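Side-chain contact in kelch-like protein 7 (Homo sapiens, PDB 3II7), which serves as the substrate-specific adapter of a CUL3-RBX1 E3 ubiquitin ligase, marking substrate proteins for degradation, and is represented here by its kelch-repeat domain: residues Y28-K32 / D33-T37. Sequence-based numbering, arbitrary orientation.
Sequences YFNPK and DYSWT
Phe29 turns the edge of its ring toward the face of the Trp36 indole across a beta hairpin. The hairpin pairs strand 26-30 with 35-38, an edge strand of its four-stranded antiparallel sheet, in the first kelch repeat of a beta-propeller. The centroids of the Phe29 ring and the Trp36 six-membered ring are 5.3 Å apart, with planes at 54°. Phe29 CB also lies over that indole face, 3.7 Å from Trp36 CZ3, as a CH-pi contact. With CG anti to the backbone N (chi1 174°), the Phe29 ring runs on toward the turn. There its CZ meets Tyr34 CD1 at 3.7 Å, and the two side chains point the same way. Phe29 also touches Leu253 and Ile265, on strands 249-254 and 264-269 of another sheet. Tyr34 OH is hydrogen-bonded to Glu267, and a water donates to Pro31 O and, weakly, to Tyr34 OH.

Asn30 and Ser35 lie on the other face of the hairpin, with Tyr28 and Thr37. The Asn30 side chain crosses that of Asp33 at about a right angle. Asn30 OD1 accepts from Lys32 N at 3.0 Å, closing an Asx turn, with the donor above the amide plane. Asp33 OD1 closes a second Asx turn with Ser35 N at 3.0 Å. An alanine in place of Asn30 would probably leave Lys32 N without this acceptor and let the first half of the turn move more freely. Asn30 ND2 donates to a water that in turn donates to Ser35 OG. Another water bridges Tyr28 O, Ser35 OG and Thr37 OG1. Ser35 OG donates to Asp33 OD1 at 2.7 Å, on the syn side, tilted 28° out of the carboxylate plane, and from the same face as Ser35 N.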
loop_
_atom_site.group_PDB
_atom_site.type_symbol
_atom_site.label_atom_id
_atom_site.label_comp_id
_atom_site.label_asym_id
_atom_site.label_seq_id
_atom_site.Cartn_x
_atom_site.Cartn_y
_atom_site.Cartn_z
ATOM N N TYR A 28 13.083 9.799 0.936
ATOM C CA TYR A 28 11.883 10.606 0.936
ATOM C C TYR A 28 11.780 11.297 -0.392
ATOM O O TYR A 28 12.777 11.863 -0.890
ATOM C CB TYR A 28 11.964 11.727 1.967
ATOM C CG TYR A 28 11.841 11.359 3.407
ATOM C CD1 TYR A 28 10.689 10.779 3.903
ATOM C CD2 TYR A 28 12.865 11.635 4.297
ATOM C CE1 TYR A 28 10.567 10.472 5.224
ATOM C CE2 TYR A 28 12.736 11.341 5.632
ATOM C CZ TYR A 28 11.588 10.750 6.082
ATOM O OH TYR A 28 11.420 10.439 7.418
ATOM N N PHE A 29 10.582 11.297 -0.943
ATOM C CA PHE A 29 10.178 12.219 -1.986
ATOM C C PHE A 29 9.395 13.388 -1.366
ATOM O O PHE A 29 8.413 13.178 -0.631
ATOM C CB PHE A 29 9.288 11.513 -2.999
ATOM C CG PHE A 29 8.706 12.423 -4.047
ATOM C CD1 PHE A 29 9.501 12.913 -5.074
ATOM C CD2 PHE A 29 7.345 12.780 -4.020
ATOM C CE1 PHE A 29 8.966 13.728 -6.054
ATOM C CE2 PHE A 29 6.825 13.616 -4.988
ATOM C CZ PHE A 29 7.647 14.084 -6.007
ATOM N N ASN A 30 9.775 14.611 -1.714
ATOM C CA ASN A 30 9.069 15.795 -1.215
ATOM C C ASN A 30 8.245 16.423 -2.344
ATOM O O ASN A 30 8.814 16.987 -3.284
ATOM C CB ASN A 30 10.056 16.788 -0.677
ATOM C CG ASN A 30 9.375 18.012 -0.017
ATOM O OD1 ASN A 30 8.180 18.244 -0.172
ATOM N ND2 ASN A 30 10.150 18.764 0.743
ATOM N N PRO A 31 6.898 16.275 -2.288
ATOM C CA PRO A 31 6.066 16.791 -3.375
ATOM C C PRO A 31 6.168 18.310 -3.575
ATOM O O PRO A 31 5.865 18.792 -4.647
ATOM C CB PRO A 31 4.644 16.454 -2.930
ATOM C CG PRO A 31 4.758 15.536 -1.825
ATOM C CD PRO A 31 6.102 15.641 -1.228
ATOM N N LYS A 32 6.553 19.053 -2.528
ATOM C CA LYS A 32 6.637 20.493 -2.625
ATOM C C LYS A 32 7.774 20.957 -3.538
ATOM O O LYS A 32 7.612 21.916 -4.288
ATOM C CB LYS A 32 6.710 21.130 -1.234
ATOM C CG LYS A 32 5.307 21.245 -0.642
ATOM C CD LYS A 32 5.266 22.033 0.608
ATOM C CE LYS A 32 3.835 22.147 1.133
ATOM N NZ LYS A 32 2.942 22.874 0.179
ATOM N N ASP A 33 8.905 20.265 -3.507
ATOM C CA ASP A 33 10.066 20.710 -4.295
ATOM C C ASP A 33 10.615 19.650 -5.262
ATOM O O ASP A 33 11.626 19.885 -5.928
ATOM C CB ASP A 33 11.169 21.267 -3.368
ATOM C CG ASP A 33 11.818 20.202 -2.475
ATOM O OD1 ASP A 33 11.459 19.028 -2.554
ATOM O OD2 ASP A 33 12.695 20.573 -1.648
ATOM N N TYR A 34 9.933 18.512 -5.328
ATOM C CA TYR A 34 10.309 17.358 -6.154
ATOM C C TYR A 34 11.668 16.738 -5.835
ATOM O O TYR A 34 12.248 16.057 -6.671
ATOM C CB TYR A 34 10.199 17.698 -7.627
ATOM C CG TYR A 34 8.802 17.935 -8.040
ATOM C CD1 TYR A 34 7.990 16.865 -8.378
ATOM C CD2 TYR A 34 8.271 19.205 -8.123
ATOM C CE1 TYR A 34 6.676 17.051 -8.770
ATOM C CE2 TYR A 34 6.951 19.405 -8.516
ATOM C CZ TYR A 34 6.166 18.309 -8.835
ATOM O OH TYR A 34 4.873 18.457 -9.226
ATOM N N SER A 35 12.145 16.939 -4.617
ATOM C CA SER A 35 13.444 16.425 -4.225
ATOM C C SER A 35 13.355 14.999 -3.668
ATOM O O SER A 35 12.318 14.571 -3.144
ATOM C CB SER A 35 14.080 17.339 -3.190
ATOM O OG SER A 35 13.412 17.240 -1.948
ATOM N N TRP A 36 14.467 14.287 -3.805
ATOM C CA TRP A 36 14.679 12.978 -3.193
ATOM C C TRP A 36 15.769 13.136 -2.142
ATOM O O TRP A 36 16.854 13.731 -2.427
ATOM C CB TRP A 36 15.141 11.972 -4.236
ATOM C CG TRP A 36 14.112 11.543 -5.254
ATOM C CD1 TRP A 36 14.006 11.979 -6.578
ATOM C CD2 TRP A 36 13.109 10.571 -5.082
ATOM N NE1 TRP A 36 12.991 11.317 -7.203
ATOM C CE2 TRP A 36 12.416 10.450 -6.317
ATOM C CE3 TRP A 36 12.724 9.754 -4.011
ATOM C CZ2 TRP A 36 11.363 9.577 -6.483
ATOM C CZ3 TRP A 36 11.670 8.895 -4.183
ATOM C CH2 TRP A 36 11.003 8.804 -5.415
ATOM N N THR A 37 15.515 12.625 -0.932
ATOM C CA THR A 37 16.492 12.680 0.147
ATOM C C THR A 37 16.690 11.328 0.789
ATOM O O THR A 37 15.730 10.657 1.123
ATOM C CB THR A 37 16.047 13.675 1.244
ATOM O OG1 THR A 37 15.786 14.950 0.650
ATOM C CG2 THR A 37 17.133 13.814 2.316
HETATM O O HOH W 1 13.126 14.939 -0.206
HETATM O O HOH W 2 13.121 18.080 1.207
HETATM O O HOH W 3 3.848 18.282 -6.339
#